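Local coordinates for protein phosphoserine aminotransferase (Bacillus alcalophilus, PDB 1W23) that catalyses the reversible, pyridoxal-phosphate-dependent transfer of an amino group between phosphoserine and 2-oxoglutarate, the second step of serine biosynthesis from 3-phosphoglycerate, at residues K265-K270 and S295-T300; M82-L87 and K111-T116; L27-T32 and M37-R42. All coordinates share one frame; numbering follows the deposited sequence.

Contact 1. Residues K265-K270 and S295-T300; sequences KQNEEK and SLMNVT
M297 reaches N267 with its far end only. From CB the chain sets out beside its own backbone N (chi1 -65°), then turns about the CB-CG bond and again about CG-SD, and these two bends carry the terminal methyl across to the helix. There M297 CE lies 3.5 Å from N267 ND2 and 3.7 Å from N267 CG, while SD and the methylenes behind it stay clear of the helix; S179 and N197 also border this side chain. N267 is held on both ends of its amide: ND2 donates to S179 O and N339 OD1, and, in the conformer modelled here, OD1 takes K270 NZ at 2.7 Å, the ammonium standing above the carbonyl plane. The contact sets helix 259-279 of this class-V aminotransferase against the loop entering strand 298-302, the middle strand of a small antiparallel sheet. S295 OG shapes that entry, accepting M297 N at 2.9 Å in an ST turn and N298 N at 3.0 Å in an ST motif. At the more open margin L296 CD1 packs on E268 CG at 3.9 Å. One water lies 2.6 Å from K270 NZ, which donates to it, and within hydrogen-bonding distance of both N267 O and L296 O.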
ATOM      1  N   LYS A 265       3.409  21.146 -21.938  1.00 10.27           N
ATOM      2  CA  LYS A 265       3.011  21.476 -23.297  1.00 10.79           C
ATOM      3  C   LYS A 265       1.978  20.464 -23.833  1.00 10.70           C
ATOM      4  O   LYS A 265       0.943  20.854 -24.412  1.00 11.33           O
ATOM      5  CB  LYS A 265       4.239  21.479 -24.216  1.00 11.85           C
ATOM      6  CG  LYS A 265       3.997  21.802 -25.661  1.00 15.07           C
ATOM      7  CD  LYS A 265       5.329  21.713 -26.442  0.50 18.30           C
ATOM      8  CE  LYS A 265       4.998  21.676 -27.947  0.50 22.50           C
ATOM      9  NZ  LYS A 265       4.523  23.014 -28.364  0.50 29.72           N
ATOM     10  N   GLN A 266       2.228  19.163 -23.631  1.00 10.52           N
ATOM     11  CA  GLN A 266       1.329  18.119 -24.056  1.00 10.49           C
ATOM     12  C   GLN A 266      -0.013  18.258 -23.358  1.00  9.97           C
ATOM     13  O   GLN A 266      -1.079  18.116 -23.989  1.00 10.88           O
ATOM     14  CB  GLN A 266       1.901  16.732 -23.772  0.50 11.91           C
ATOM     15  CG  GLN A 266       3.112  16.301 -24.574  0.50 14.40           C
ATOM     16  CD  GLN A 266       2.690  15.611 -25.866  0.50 16.83           C
ATOM     17  OE1 GLN A 266       2.423  16.289 -26.856  0.50 19.82           O
ATOM     18  NE2 GLN A 266       2.581  14.295 -25.983  0.50 18.91           N
ATOM     19  N   ASN A 267       0.004  18.501 -22.069  1.00 10.05           N
ATOM     20  CA  ASN A 267      -1.205  18.567 -21.251  1.00  9.76           C
ATOM     21  C   ASN A 267      -2.053  19.786 -21.653  1.00  9.84           C
ATOM     22  O   ASN A 267      -3.290  19.691 -21.739  1.00  9.85           O
ATOM     23  CB  ASN A 267      -0.855  18.597 -19.773  1.00  9.52           C
ATOM     24  CG  ASN A 267      -0.342  17.240 -19.273  1.00  9.42           C
ATOM     25  OD1 ASN A 267      -0.617  16.202 -19.844  1.00 10.89           O
ATOM     26  ND2 ASN A 267       0.420  17.302 -18.161  1.00  9.75           N
ATOM     27  N   GLU A 268      -1.380  20.919 -21.878  1.00 10.07           N
ATOM     28  CA  GLU A 268      -2.133  22.098 -22.334  1.00 10.20           C
ATOM     29  C   GLU A 268      -2.802  21.820 -23.687  1.00 10.20           C
ATOM     30  O   GLU A 268      -3.941  22.233 -23.904  1.00 10.91           O
ATOM     31  CB  GLU A 268      -1.194  23.307 -22.388  1.00 10.61           C
ATOM     32  CG  GLU A 268      -0.776  23.771 -21.001  1.00 12.81           C
ATOM     33  CD  GLU A 268       0.263  24.829 -20.875  1.00 19.01           C
ATOM     34  OE1 GLU A 268       0.724  25.146 -19.762  1.00 24.51           O
ATOM     35  OE2 GLU A 268       0.636  25.389 -21.927  1.00 28.76           O
ATOM     36  N   GLU A 269      -2.123  21.169 -24.610  1.00 11.20           N
ATOM     37  CA  GLU A 269      -2.694  20.902 -25.913  1.00 12.15           C
ATOM     38  C   GLU A 269      -3.892  19.973 -25.794  1.00 12.48           C
ATOM     39  O   GLU A 269      -4.941  20.214 -26.454  1.00 13.27           O
ATOM     40  CB  GLU A 269      -1.651  20.268 -26.833  1.00 15.41           C
ATOM     41  CG  GLU A 269      -2.155  20.140 -28.210  1.00 23.91           C
ATOM     42  CD  GLU A 269      -1.244  19.653 -29.299  1.00 35.53           C
ATOM     43  OE1 GLU A 269      -0.052  19.471 -29.006  1.00 47.58           O
ATOM     44  OE2 GLU A 269      -1.880  19.538 -30.418  1.00 46.35           O
ATOM     45  N   LYS A 270      -3.805  18.905 -25.027  1.00 11.20           N
ATOM     46  CA  LYS A 270      -4.892  17.948 -25.011  1.00 12.99           C
ATOM     47  C   LYS A 270      -6.096  18.543 -24.242  1.00 11.37           C
ATOM     48  O   LYS A 270      -7.218  18.335 -24.669  1.00 12.09           O
ATOM     49  CB  LYS A 270      -4.382  16.611 -24.656  1.00 21.48           C
ATOM     50  CG  LYS A 270      -4.043  16.322 -23.292  1.00 22.41           C
ATOM     51  CD  LYS A 270      -3.173  15.002 -23.148  1.00 16.35           C
ATOM     52  CE  LYS A 270      -3.537  14.481 -21.792  0.60 11.57           C
ATOM     53  NZ  LYS A 270      -2.971  15.166 -20.612  0.60 10.83           N
ATOM     54  N   SER A 295      -9.115  23.250 -14.793  1.00  8.91           N
ATOM     55  CA  SER A 295      -8.091  22.252 -14.609  1.00  8.68           C
ATOM     56  C   SER A 295      -7.616  21.706 -15.953  1.00  8.75           C
ATOM     57  O   SER A 295      -8.376  21.465 -16.887  1.00  9.34           O
ATOM     58  CB  SER A 295      -8.683  21.102 -13.784  1.00  8.69           C
ATOM     59  OG  SER A 295      -7.766  19.996 -13.691  1.00  8.58           O
ATOM     60  N   LEU A 296      -6.304  21.445 -16.034  1.00  8.52           N
ATOM     61  CA  LEU A 296      -5.679  20.718 -17.134  1.00  8.86           C
ATOM     62  C   LEU A 296      -5.759  19.218 -16.972  1.00  8.67           C
ATOM     63  O   LEU A 296      -5.385  18.491 -17.894  1.00  9.65           O
ATOM     64  CB  LEU A 296      -4.224  21.184 -17.290  1.00  9.53           C
ATOM     65  CG  LEU A 296      -4.078  22.652 -17.678  1.00  9.79           C
ATOM     66  CD1 LEU A 296      -2.604  23.045 -17.610  1.00 11.34           C
ATOM     67  CD2 LEU A 296      -4.646  22.930 -19.062  1.00 12.48           C
ATOM     68  N   MET A 297      -6.195  18.736 -15.807  1.00  8.55           N
ATOM     69  CA  MET A 297      -6.191  17.327 -15.426  1.00  8.29           C
ATOM     70  C   MET A 297      -7.583  16.666 -15.395  1.00  8.36           C
ATOM     71  O   MET A 297      -7.692  15.486 -15.720  1.00  8.93           O
ATOM     72  CB  MET A 297      -5.533  17.192 -14.035  1.00  8.48           C
ATOM     73  CG  MET A 297      -4.070  17.564 -14.013  1.00  8.99           C
ATOM     74  SD  MET A 297      -2.922  16.354 -14.726  1.00  9.55           S
ATOM     75  CE  MET A 297      -2.603  16.991 -16.378  1.00 10.68           C
ATOM     76  N   ASN A 298      -8.617  17.425 -14.982  1.00  8.25           N
ATOM     77  CA  ASN A 298      -9.964  16.901 -14.893  1.00  8.73           C
ATOM     78  C   ASN A 298     -10.928  17.921 -15.474  1.00  8.34           C
ATOM     79  O   ASN A 298     -11.052  18.996 -14.947  1.00  9.53           O
ATOM     80  CB  ASN A 298     -10.386  16.571 -13.447  1.00  8.96           C
ATOM     81  CG  ASN A 298      -9.401  15.659 -12.747  1.00  8.83           C
ATOM     82  OD1 ASN A 298      -8.521  16.162 -12.019  1.00  9.35           O
ATOM     83  ND2 ASN A 298      -9.534  14.342 -12.869  1.00  9.38           N
ATOM     84  N   VAL A 299     -11.586  17.561 -16.596  1.00  8.75           N
ATOM     85  CA  VAL A 299     -12.498  18.473 -17.288  1.00  9.07           C
ATOM     86  C   VAL A 299     -13.924  18.085 -16.942  1.00  8.70           C
ATOM     87  O   VAL A 299     -14.410  17.006 -17.327  1.00  9.44           O
ATOM     88  CB  VAL A 299     -12.274  18.436 -18.811  1.00  9.29           C
ATOM     89  CG1 VAL A 299     -13.243  19.396 -19.475  1.00 11.52           C
ATOM     90  CG2 VAL A 299     -10.838  18.727 -19.195  1.00 10.38           C
ATOM     91  N   THR A 300     -14.600  18.959 -16.207  1.00  8.83           N
ATOM     92  CA  THR A 300     -15.946  18.674 -15.697  1.00  9.19           C
ATOM     93  C   THR A 300     -16.996  19.450 -16.482  1.00  9.35           C
ATOM     94  O   THR A 300     -16.850  20.669 -16.739  1.00  9.76           O
ATOM     95  CB  THR A 300     -16.011  18.975 -14.193  1.00  9.93           C
ATOM     96  OG1 THR A 300     -15.564  20.312 -13.992  1.00 10.16           O
ATOM     97  CG2 THR A 300     -15.169  17.987 -13.395  1.00  9.99           C
TER
HETATM   98  O   HOH W   1      -4.089  17.442 -20.117  1.00 12.01           O

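Contact 2. Residues M82-L87 and K111-T116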
ATOM      1  N   MET A  82      -2.163  12.205   9.072  1.00 10.17           N
ATOM      2  CA  MET A  82      -0.775  12.219   9.481  1.00 11.09           C
ATOM      3  C   MET A  82      -0.236  13.626   9.568  1.00 10.52           C
ATOM      4  O   MET A  82       0.533  13.948  10.464  1.00 11.62           O
ATOM      5  CB  MET A  82      -0.001  11.280   8.544  0.70 11.35           C
ATOM      6  CG  MET A  82       1.370  10.927   9.022  0.70 10.50           C
ATOM      7  SD  MET A  82       2.110   9.697   7.953  0.70 11.46           S
ATOM      8  CE  MET A  82       3.797   9.630   8.490  0.70 12.74           C
ATOM      9  N   LEU A  83      -0.640  14.502   8.648  1.00 10.07           N
ATOM     10  CA  LEU A  83      -0.144  15.896   8.668  1.00 10.38           C
ATOM     11  C   LEU A  83      -0.493  16.600   9.961  1.00 10.71           C
ATOM     12  O   LEU A  83       0.409  17.035  10.704  1.00 11.96           O
ATOM     13  CB  LEU A  83      -0.635  16.628   7.409  1.00 12.32           C
ATOM     14  CG  LEU A  83      -0.631  18.210   7.535  1.00 17.38           C
ATOM     15  CD1 LEU A  83       0.777  18.698   7.530  1.00 22.43           C
ATOM     16  CD2 LEU A  83      -1.492  18.862   6.474  1.00 17.58           C
ATOM     17  N   PRO A  84      -1.782  16.706  10.358  1.00 10.79           N
ATOM     18  CA  PRO A  84      -2.060  17.376  11.653  1.00 11.49           C
ATOM     19  C   PRO A  84      -1.518  16.601  12.836  1.00 12.01           C
ATOM     20  O   PRO A  84      -1.125  17.194  13.837  1.00 12.32           O
ATOM     21  CB  PRO A  84      -3.580  17.511  11.640  1.00 12.34           C
ATOM     22  CG  PRO A  84      -4.075  16.460  10.657  1.00 11.95           C
ATOM     23  CD  PRO A  84      -3.016  16.467   9.612  1.00 11.41           C
ATOM     24  N   MET A  85      -1.460  15.269  12.767  1.00 11.61           N
ATOM     25  CA  MET A  85      -0.861  14.532  13.908  1.00 13.34           C
ATOM     26  C   MET A  85       0.572  14.960  14.184  1.00 13.47           C
ATOM     27  O   MET A  85       1.024  14.974  15.305  1.00 16.95           O
ATOM     28  CB  MET A  85      -0.693  13.031  13.645  0.50 14.41           C
ATOM     29  CG  MET A  85      -1.968  12.278  13.855  0.50 12.22           C
ATOM     30  SD  MET A  85      -1.677  10.537  13.560  0.50 13.80           S
ATOM     31  CE  MET A  85      -3.319   9.901  13.864  0.50 18.79           C
ATOM     32  N   ASN A  86       1.312  15.340  13.152  1.00 12.60           N
ATOM     33  CA  ASN A  86       2.678  15.755  13.298  1.00 13.00           C
ATOM     34  C   ASN A  86       2.855  17.234  13.501  1.00 13.69           C
ATOM     35  O   ASN A  86       3.780  17.600  14.223  1.00 18.10           O
ATOM     36  CB  ASN A  86       3.523  15.276  12.094  1.00 13.08           C
ATOM     37  CG  ASN A  86       3.839  13.797  12.134  1.00 12.22           C
ATOM     38  OD1 ASN A  86       4.964  13.401  12.481  1.00 13.43           O
ATOM     39  ND2 ASN A  86       2.853  12.943  11.812  1.00 12.52           N
ATOM     40  N   LEU A  87       2.050  18.087  12.907  1.00 12.47           N
ATOM     41  CA  LEU A  87       2.282  19.526  12.942  1.00 13.13           C
ATOM     42  C   LEU A  87       1.235  20.325  13.713  1.00 13.35           C
ATOM     43  O   LEU A  87       1.502  21.481  14.087  1.00 15.15           O
ATOM     44  CB  LEU A  87       2.361  20.085  11.492  1.00 15.74           C
ATOM     45  CG  LEU A  87       3.620  19.837  10.680  1.00 18.57           C
ATOM     46  CD1 LEU A  87       3.475  20.598   9.356  1.00 20.68           C
ATOM     47  CD2 LEU A  87       4.896  20.205  11.458  1.00 24.22           C
ATOM     48  N   LYS A 111      -9.772  18.610  12.154  1.00 12.62           N
ATOM     49  CA  LYS A 111     -10.720  19.014  13.183  1.00 14.90           C
ATOM     50  C   LYS A 111     -10.774  17.990  14.279  1.00 16.34           C
ATOM     51  O   LYS A 111     -11.034  18.360  15.455  1.00 18.33           O
ATOM     52  CB  LYS A 111     -12.120  19.116  12.609  1.00 20.25           C
ATOM     53  CG  LYS A 111     -12.374  20.294  11.765  1.00 24.67           C
ATOM     54  CD  LYS A 111     -13.887  20.550  11.651  1.00 32.23           C
ATOM     55  CE  LYS A 111     -14.174  21.830  10.987  1.00 27.42           C
ATOM     56  NZ  LYS A 111     -15.394  22.169  10.254  1.00 40.54           N
ATOM     57  N   LEU A 112     -10.515  16.717  13.998  1.00 15.71           N
ATOM     58  CA  LEU A 112     -10.464  15.716  15.035  1.00 17.95           C
ATOM     59  C   LEU A 112      -9.266  15.868  15.965  1.00 19.52           C
ATOM     60  O   LEU A 112      -9.271  15.353  17.112  1.00 31.17           O
ATOM     61  CB  LEU A 112     -10.433  14.277  14.428  0.65 17.24           C
ATOM     62  CG  LEU A 112     -11.672  13.869  13.621  0.65 18.10           C
ATOM     63  CD1 LEU A 112     -11.589  12.498  12.895  0.65 23.43           C
ATOM     64  CD2 LEU A 112     -12.906  13.937  14.543  0.65 23.03           C
ATOM     65  N   LEU A 113      -8.253  16.552  15.518  1.00 14.90           N
ATOM     66  CA  LEU A 113      -6.993  16.587  16.254  1.00 16.25           C
ATOM     67  C   LEU A 113      -6.639  17.931  16.855  1.00 16.22           C
ATOM     68  O   LEU A 113      -5.763  18.059  17.712  1.00 20.76           O
ATOM     69  CB  LEU A 113      -5.883  16.142  15.316  1.00 15.39           C
ATOM     70  CG  LEU A 113      -6.056  14.686  14.852  1.00 15.33           C
ATOM     71  CD1 LEU A 113      -5.042  14.410  13.750  1.00 18.61           C
ATOM     72  CD2 LEU A 113      -5.921  13.689  16.003  1.00 28.76           C
ATOM     73  N   GLY A 114      -7.257  19.015  16.424  1.00 13.97           N
ATOM     74  CA  GLY A 114      -6.933  20.316  17.002  1.00 15.68           C
ATOM     75  C   GLY A 114      -7.757  21.412  16.362  1.00 14.60           C
ATOM     76  O   GLY A 114      -8.751  21.142  15.681  1.00 14.96           O
ATOM     77  N   GLU A 115      -7.370  22.644  16.647  1.00 14.74           N
ATOM     78  CA  GLU A 115      -8.097  23.804  16.134  1.00 14.04           C
ATOM     79  C   GLU A 115      -7.835  23.966  14.645  1.00 13.21           C
ATOM     80  O   GLU A 115      -6.700  23.788  14.201  1.00 13.80           O
ATOM     81  CB  GLU A 115      -7.658  25.088  16.854  1.00 16.08           C
ATOM     82  CG  GLU A 115      -8.460  26.293  16.512  1.00 25.81           C
ATOM     83  CD  GLU A 115      -8.291  27.551  17.317  1.00 26.39           C
ATOM     84  OE1 GLU A 115      -7.430  27.608  18.245  1.00 29.00           O
ATOM     85  OE2 GLU A 115      -9.071  28.516  17.012  1.00 34.57           O
ATOM     86  N   THR A 116      -8.893  24.336  13.921  1.00 13.48           N
ATOM     87  CA  THR A 116      -8.848  24.529  12.495  1.00 12.47           C
ATOM     88  C   THR A 116      -9.467  25.901  12.144  1.00 12.33           C
ATOM     89  O   THR A 116     -10.115  26.585  12.934  1.00 13.97           O
ATOM     90  CB  THR A 116      -9.535  23.420  11.714  1.00 13.13           C
ATOM     91  OG1 THR A 116     -10.916  23.359  12.089  1.00 15.73           O
ATOM     92  CG2 THR A 116      -8.927  22.078  11.976  1.00 14.44           C
TER
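L113 meets the helix through a single methyl, CD1, which rests against two consecutive residues, P84 and M85. The side-chain contact across the segments is apolar. P84 CG lies 3.8 Å from L113 CD1, with P84 CB a little farther from the same methyl, and the two side chains run at about a right angle. M85 CG comes to 3.7 Å of L113 CD1. This is the root of the methionine, because beyond CG its chain runs out extended (chi2 -179°) and, in the conformer modelled here, leads SD and CE away from close contact with L113. L113 CG leaves beside its own backbone N, chi1 -64°, and CD1 settles against the corner where P84 joins M85, 3.8 Å from M85 N.

Hydrogen bonding belongs to the helix. P84 has no N-H to give to the preceding turn, and the helix kinks there. Just past the kink, N86 bonds M82 O twice: its backbone N lies 3.1 Å away and its side-chain ND2 2.9 Å, reaching the oxygen from opposite faces of the carbonyl plane. The same amide bonds L224 O through ND2 and Y226 N through OD1, tying the helix end to the chain leading into helix 226-231.

L113 lies between helix 101-111 and strand 115-121, outermost in this chain's seven-stranded mixed sheet. With strand 93-98 these form a beta-alpha-beta crossover, and helix 75-87 packs where it returns to the sheet. P84 also packs on A110 of helix 101-111 and Y144 of strand 142-148, while M85 and L112 touch P221 and V220 of the second subunit.

Contact 3. Residues L27-T32 and M37-R42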
ATOM      1  N   LEU A  27       9.048 -11.692 -14.530  1.00 10.77           N
ATOM      2  CA  LEU A  27       9.496 -12.925 -13.916  1.00 10.90           C
ATOM      3  C   LEU A  27      10.978 -12.940 -13.598  1.00 10.89           C
ATOM      4  O   LEU A  27      11.431 -13.761 -12.772  1.00 12.19           O
ATOM      5  CB  LEU A  27       9.211 -14.117 -14.866  1.00 12.49           C
ATOM      6  CG  LEU A  27       7.832 -14.175 -15.474  1.00 12.77           C
ATOM      7  CD1 LEU A  27       7.657 -15.422 -16.382  1.00 14.85           C
ATOM      8  CD2 LEU A  27       6.776 -14.138 -14.407  1.00 15.08           C
ATOM      9  N   ASN A  28      11.770 -12.093 -14.252  1.00 12.17           N
ATOM     10  CA  ASN A  28      13.229 -12.076 -14.131  1.00 11.94           C
ATOM     11  C   ASN A  28      13.712 -10.642 -14.146  1.00 11.54           C
ATOM     12  O   ASN A  28      13.978 -10.108 -15.264  1.00 12.65           O
ATOM     13  CB  ASN A  28      13.835 -12.915 -15.240  1.00 12.54           C
ATOM     14  CG  ASN A  28      15.358 -12.824 -15.280  1.00 12.92           C
ATOM     15  OD1 ASN A  28      15.995 -12.440 -14.292  1.00 12.69           O
ATOM     16  ND2 ASN A  28      15.932 -13.109 -16.444  1.00 18.21           N
ATOM     17  N   PHE A  29      13.764 -10.013 -13.005  1.00 11.98           N
ATOM     18  CA  PHE A  29      14.176  -8.630 -12.865  1.00 12.18           C
ATOM     19  C   PHE A  29      15.674  -8.513 -12.651  1.00 12.50           C
ATOM     20  O   PHE A  29      16.222  -9.169 -11.752  1.00 12.56           O
ATOM     21  CB  PHE A  29      13.442  -7.988 -11.672  1.00 12.18           C
ATOM     22  CG  PHE A  29      13.849  -6.558 -11.502  1.00 11.65           C
ATOM     23  CD1 PHE A  29      13.520  -5.609 -12.494  1.00 12.93           C
ATOM     24  CD2 PHE A  29      14.555  -6.130 -10.390  1.00 14.93           C
ATOM     25  CE1 PHE A  29      13.931  -4.306 -12.359  1.00 13.90           C
ATOM     26  CE2 PHE A  29      14.899  -4.784 -10.293  1.00 16.43           C
ATOM     27  CZ  PHE A  29      14.590  -3.891 -11.272  1.00 15.74           C
ATOM     28  N   ASN A  30      16.362  -7.703 -13.441  1.00 13.77           N
ATOM     29  CA  ASN A  30      17.786  -7.409 -13.256  1.00 14.80           C
ATOM     30  C   ASN A  30      18.631  -8.664 -13.156  1.00 14.55           C
ATOM     31  O   ASN A  30      19.536  -8.751 -12.373  1.00 15.71           O
ATOM     32  CB  ASN A  30      18.011  -6.546 -12.027  1.00 16.46           C
ATOM     33  CG  ASN A  30      19.360  -5.886 -11.887  1.00 19.21           C
ATOM     34  OD1 ASN A  30      19.939  -5.741 -10.763  1.00 22.93           O
ATOM     35  ND2 ASN A  30      19.898  -5.501 -13.014  1.00 21.56           N
ATOM     36  N   ASP A  31      18.302  -9.646 -14.002  1.00 14.47           N
ATOM     37  CA  ASP A  31      19.012 -10.922 -14.109  1.00 14.92           C
ATOM     38  C   ASP A  31      19.016 -11.727 -12.815  1.00 14.96           C
ATOM     39  O   ASP A  31      19.834 -12.663 -12.658  1.00 16.91           O
ATOM     40  CB  ASP A  31      20.487 -10.708 -14.609  1.00 20.64           C
ATOM     41  CG  ASP A  31      20.488 -10.059 -15.965  1.00 25.63           C
ATOM     42  OD1 ASP A  31      19.879 -10.679 -16.876  1.00 32.46           O
ATOM     43  OD2 ASP A  31      21.070  -8.949 -16.084  1.00 46.93           O
ATOM     44  N   THR A  32      18.103 -11.441 -11.888  1.00 12.42           N
ATOM     45  CA  THR A  32      18.052 -12.187 -10.629  1.00 12.63           C
ATOM     46  C   THR A  32      17.261 -13.486 -10.727  1.00 11.71           C
ATOM     47  O   THR A  32      17.292 -14.311  -9.782  1.00 13.05           O
ATOM     48  CB  THR A  32      17.417 -11.375  -9.512  1.00 12.46           C
ATOM     49  OG1 THR A  32      16.001 -11.154  -9.799  1.00 12.42           O
ATOM     50  CG2 THR A  32      18.126 -10.066  -9.267  1.00 14.30           C
ATOM     51  N   MET A  37       8.662  -8.247  -7.378  1.00 12.45           N
ATOM     52  CA  MET A  37       7.676  -8.597  -6.311  1.00 16.04           C
ATOM     53  C   MET A  37       8.186  -9.642  -5.367  1.00 12.13           C
ATOM     54  O   MET A  37       7.550  -9.847  -4.327  1.00 13.89           O
ATOM     55  CB  MET A  37       6.333  -9.069  -6.946  1.00 18.35           C
ATOM     56  CG  MET A  37       5.395  -7.999  -7.362  1.00 15.30           C
ATOM     57  SD  MET A  37       4.025  -8.884  -8.007  1.00 19.40           S
ATOM     58  CE  MET A  37       4.410  -8.730  -9.691  1.00 13.45           C
ATOM     59  N   GLU A  38       9.244 -10.369  -5.717  1.00 10.22           N
ATOM     60  CA  GLU A  38       9.747 -11.502  -4.949  1.00  9.83           C
ATOM     61  C   GLU A  38      11.067 -11.188  -4.253  1.00 10.05           C
ATOM     62  O   GLU A  38      11.631 -12.079  -3.586  1.00 10.79           O
ATOM     63  CB  GLU A  38       9.950 -12.693  -5.885  1.00 10.24           C
ATOM     64  CG  GLU A  38       8.652 -13.266  -6.458  1.00  9.91           C
ATOM     65  CD  GLU A  38       8.952 -14.384  -7.432  1.00 10.28           C
ATOM     66  OE1 GLU A  38       9.611 -14.123  -8.465  1.00 10.63           O
ATOM     67  OE2 GLU A  38       8.579 -15.558  -7.116  1.00 10.72           O
ATOM     68  N   LEU A  39      11.586  -9.979  -4.437  1.00 10.31           N
ATOM     69  CA  LEU A  39      12.876  -9.578  -3.862  1.00 10.74           C
ATOM     70  C   LEU A  39      12.730  -9.003  -2.478  1.00 10.47           C
ATOM     71  O   LEU A  39      11.710  -8.402  -2.104  1.00 11.10           O
ATOM     72  CB  LEU A  39      13.476  -8.454  -4.715  1.00 12.76           C
ATOM     73  CG  LEU A  39      13.800  -8.756  -6.137  1.00 14.23           C
ATOM     74  CD1 LEU A  39      14.252  -7.466  -6.823  1.00 19.33           C
ATOM     75  CD2 LEU A  39      14.898  -9.827  -6.276  1.00 18.28           C
ATOM     76  N   SER A  40      13.809  -9.125  -1.701  1.00 11.25           N
ATOM     77  CA  SER A  40      13.913  -8.349  -0.495  1.00 11.27           C
ATOM     78  C   SER A  40      14.003  -6.859  -0.784  1.00 11.28           C
ATOM     79  O   SER A  40      14.684  -6.454  -1.734  1.00 11.78           O
ATOM     80  CB  SER A  40      15.217  -8.740   0.260  1.00 12.19           C
ATOM     81  OG  SER A  40      15.365  -7.953   1.425  1.00 13.20           O
ATOM     82  N   HIS A  41      13.397  -6.027   0.049  1.00 11.81           N
ATOM     83  CA  HIS A  41      13.581  -4.581  -0.050  1.00 12.43           C
ATOM     84  C   HIS A  41      14.974  -4.145   0.387  1.00 13.63           C
ATOM     85  O   HIS A  41      15.307  -2.964   0.193  1.00 15.94           O
ATOM     86  CB  HIS A  41      12.468  -3.863   0.747  1.00 13.72           C
ATOM     87  CG  HIS A  41      12.366  -4.226   2.179  1.00 14.16           C
ATOM     88  ND1 HIS A  41      12.003  -5.545   2.501  1.00 15.76           N
ATOM     89  CD2 HIS A  41      12.543  -3.508   3.321  1.00 16.20           C
ATOM     90  CE1 HIS A  41      11.993  -5.627   3.805  1.00 16.43           C
ATOM     91  NE2 HIS A  41      12.292  -4.381   4.328  1.00 16.78           N
ATOM     92  N   ARG A  42      15.787  -5.064   0.891  1.00 14.12           N
ATOM     93  CA  ARG A  42      17.177  -4.784   1.206  1.00 15.83           C
ATOM     94  C   ARG A  42      18.133  -5.406   0.202  1.00 15.83           C
ATOM     95  O   ARG A  42      19.358  -5.407   0.425  1.00 19.94           O
ATOM     96  CB  ARG A  42      17.480  -5.340   2.592  1.00 20.28           C
ATOM     97  CG  ARG A  42      16.686  -4.628   3.628  1.00 25.77           C
ATOM     98  CD  ARG A  42      16.950  -3.128   3.695  1.00 36.94           C
ATOM     99  NE  ARG A  42      16.210  -2.707   4.901  1.00 36.40           N
ATOM    100  CZ  ARG A  42      16.300  -1.478   5.375  1.00 44.38           C
ATOM    101  NH1 ARG A  42      17.096  -0.621   4.738  1.00 43.10           N
ATOM    102  NH2 ARG A  42      15.573  -1.219   6.456  1.00 61.39           N
TER
HETATM  103  O   HOH W   2       9.785 -15.184 -11.049  1.00 14.55           O
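L39 divides its two methyls between F29 and T32. CD1 lies 3.8 Å from F29 CD2, approaching the ring obliquely, with the two side chains crossing at about a right angle. CD2 lies 3.9 Å from T32 OG1, so the leucine sits against both ends of the tight turn that F29 and T32 close.

That turn is a type I' beta turn, with N30 and D31 at its corners in left-handed backbone conformations. F29 O is gripped twice from T32: the backbone N comes to 3.0 Å, and OG1 donates at 2.8 Å in the carbonyl plane. The threonine hydroxyl can make this bond because it stands between its own backbone N and carbonyl carbon (chi1 67°). OG1 is also bonded to M34 N, and so the hydroxyl facing L39 is fixed by the turn and by the chain that follows it. N30 CB lies over one face of the F29 ring, 3.8 Å above its plane and offset toward the rim.

Farther out, a water joins the two segments, giving one proton to L27 O and one to E38 OE1, each at 2.8 Å. E38 OE1 also takes S35 N, and its other oxygen accepts L14 N of the second subunit. R42, which probably binds the glutamate substrate as in related enzymes, lies three residues beyond L39; its backbone N bonds S40 OG in an ST turn.

Both segments belong to the loop between helices 16-24 and 44-61. F29, T32 and L39 all lean on helix 44-61, through V49 and S45, while F29 also meets the ring of Y245 in helix 241-256 nearly at right angles.

How the contacts relate
The three contacts are separate: contact 3 closes before contact 2, and contact 2 before contact 1, and nowhere do they touch. Contacts 1 and 2 lie on opposite sides of the chain's centre, their own centres about 33 Å apart, while contact 3 is about 37 Å from contact 1 and 39 Å from contact 2, centre to centre. In contact 1 the M297 side chain is about 9 Å from pyridoxal phosphate and about 7 Å from that of K196; the P84 side chain of contact 2 is about 13 Å from the cofactor. Contacts 2 and 3 both touch the second subunit, and contact 3 contains the probable glutamate-binding arginine R42.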